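Local atomic coordinates of periphilin-1 (Homo sapiens, PDB entry 6SWG), a protein that serves as a subunit of the HUSH complex, which silences transposable elements and other foreign genetic material in human cells. Residues 44-49 with 69-74. Numbering follows the deposited sequence.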
# COMPACT_ATOMS: atom_id res chain seq x y z
N GLU B 44 4.11 -3.78 7.83
CA GLU B 44 5.09 -2.81 7.35
C GLU B 44 4.44 -1.77 6.45
O GLU B 44 4.73 -0.57 6.57
CB GLU B 44 6.26 -3.53 6.68
CG GLU B 44 7.19 -4.20 7.71
CD GLU B 44 8.18 -5.22 7.12
OE1 GLU B 44 7.99 -5.63 5.96
OE2 GLU B 44 9.14 -5.62 7.82
N THR B 45 3.50 -2.16 5.60
CA THR B 45 2.84 -1.15 4.78
C THR B 45 2.02 -0.17 5.63
O THR B 45 2.15 1.05 5.49
CB THR B 45 1.99 -1.86 3.74
OG1 THR B 45 2.86 -2.48 2.78
CG2 THR B 45 1.04 -0.88 3.03
N PHE B 46 1.16 -0.68 6.53
CA PHE B 46 0.43 0.20 7.44
C PHE B 46 1.37 1.15 8.16
O PHE B 46 1.07 2.34 8.32
CB PHE B 46 -0.36 -0.61 8.49
CG PHE B 46 -1.82 -0.67 8.20
CD1 PHE B 46 -2.70 0.27 8.74
CD2 PHE B 46 -2.32 -1.64 7.34
CE1 PHE B 46 -4.04 0.24 8.42
CE2 PHE B 46 -3.67 -1.68 7.02
CZ PHE B 46 -4.53 -0.73 7.56
N GLY B 47 2.49 0.63 8.66
CA GLY B 47 3.39 1.45 9.44
C GLY B 47 4.06 2.53 8.62
O GLY B 47 4.18 3.66 9.08
N MET B 48 4.47 2.20 7.40
CA MET B 48 5.07 3.18 6.50
C MET B 48 4.10 4.31 6.18
O MET B 48 4.43 5.50 6.29
CB MET B 48 5.50 2.45 5.22
CG MET B 48 6.24 3.24 4.17
SD MET B 48 6.76 2.15 2.78
CE MET B 48 8.01 1.12 3.52
N VAL B 49 2.86 3.95 5.83
CA VAL B 49 1.90 4.99 5.49
C VAL B 49 1.62 5.88 6.70
O VAL B 49 1.65 7.12 6.61
CB VAL B 49 0.60 4.39 4.93
CG1 VAL B 49 -0.50 5.49 4.81
CG2 VAL B 49 0.91 3.76 3.56
N ARG B 69 -3.34 0.51 15.66
CA ARG B 69 -3.38 -0.65 16.52
C ARG B 69 -4.65 -1.44 16.27
O ARG B 69 -4.60 -2.67 16.08
CB ARG B 69 -3.24 -0.22 17.97
CG ARG B 69 -1.91 0.53 18.24
CD ARG B 69 -1.60 0.62 19.78
NE ARG B 69 -1.36 -0.69 20.41
CZ ARG B 69 -0.20 -1.36 20.37
NH1 ARG B 69 0.87 -0.85 19.74
NH2 ARG B 69 -0.10 -2.56 20.97
N GLN B 70 -5.77 -0.74 16.11
CA GLN B 70 -7.02 -1.46 15.89
C GLN B 70 -6.89 -2.35 14.66
O GLN B 70 -7.02 -3.58 14.75
CB GLN B 70 -8.18 -0.48 15.76
CG GLN B 70 -8.33 0.39 16.97
CD GLN B 70 -8.54 -0.42 18.21
OE1 GLN B 70 -7.59 -0.77 18.91
NE2 GLN B 70 -9.79 -0.77 18.49
N ASN B 71 -6.48 -1.76 13.54
CA ASN B 71 -6.35 -2.50 12.29
C ASN B 71 -5.38 -3.68 12.44
O ASN B 71 -5.71 -4.81 12.08
CB ASN B 71 -5.92 -1.53 11.18
CG ASN B 71 -7.09 -0.70 10.64
OD1 ASN B 71 -7.96 -1.25 9.98
ND2 ASN B 71 -7.14 0.58 10.94
N LEU B 72 -4.22 -3.45 13.05
CA LEU B 72 -3.24 -4.52 13.02
C LEU B 72 -3.73 -5.68 13.88
O LEU B 72 -3.46 -6.86 13.57
CB LEU B 72 -1.87 -4.02 13.48
CG LEU B 72 -1.24 -3.03 12.46
CD1 LEU B 72 0.22 -2.82 12.87
CD2 LEU B 72 -1.32 -3.42 10.99
N HIS B 73 -4.54 -5.35 14.89
CA HIS B 73 -5.13 -6.39 15.73
C HIS B 73 -6.17 -7.19 14.97
O HIS B 73 -6.12 -8.44 14.95
CB HIS B 73 -5.74 -5.74 16.95
CG HIS B 73 -6.45 -6.69 17.83
ND1 HIS B 73 -5.80 -7.60 18.64
CD2 HIS B 73 -7.78 -6.89 18.03
CE1 HIS B 73 -6.69 -8.29 19.33
NE2 HIS B 73 -7.90 -7.88 18.99
N GLU B 74 -7.08 -6.50 14.28
CA GLU B 74 -8.16 -7.20 13.60
C GLU B 74 -7.59 -8.10 12.51
O GLU B 74 -7.93 -9.28 12.40
CB GLU B 74 -9.15 -6.21 13.02
CG GLU B 74 -10.29 -6.85 12.28
CD GLU B 74 -11.25 -5.84 11.72
OE1 GLU B 74 -10.99 -4.63 11.82
OE2 GLU B 74 -12.31 -6.25 11.21
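With CG of Leu72 anti to its own carbonyl carbon (chi1 -68°) and CD1 anti to CA, the CD2 methyl is left to reach across to Phe46. Asn71 CB points from its helix toward the same ring, and a similar first torsion (chi1 -79°), with CG beside the backbone N, brings the amide carbon and ND2 alongside the far end of the ring. Leu72 CD2 lies 3.9 Å from Phe46 CB and equally far from Phe46 CG, so the methyl meets the root of the aromatic side chain, and Leu72 and Phe46 run alongside in opposed senses. At the other end of the ring, Phe46 CE1 is 3.8 Å from Asn71 CB, and Phe46 CZ stands 4.0 Å from Asn71 CG. Asn71 comes in nearly perpendicular to the aromatic side chain, with the amide plane tilted 31° from the ring.

This contact joins helix 23-56 to helix 61-93 within the helical hairpin formed by the chain. Phe46 also touches Leu68 and Ile75 on helix 61-93, as well as Met52 of the second periphilin-1 subunit. Asn71 ND2 finds its hydrogen-bond acceptors away from Phe46: Ala67 O, one turn back in its own helix, and Met52 O of the second subunit. Leu72 packs additionally on an aromatic side chain of another protein's chain.

Shortening Phe46 to an alanine is likely to open a gap between the two helices and leave Leu72 CD2 and Asn71 CB without the ring they rest on.

The two segments meet through carbon contacts and an amide lying against a ring, with no hydrogen bond between them, while the buried asparagine turns its ND2 to backbone carbonyls and links the hairpin to its dimer partner.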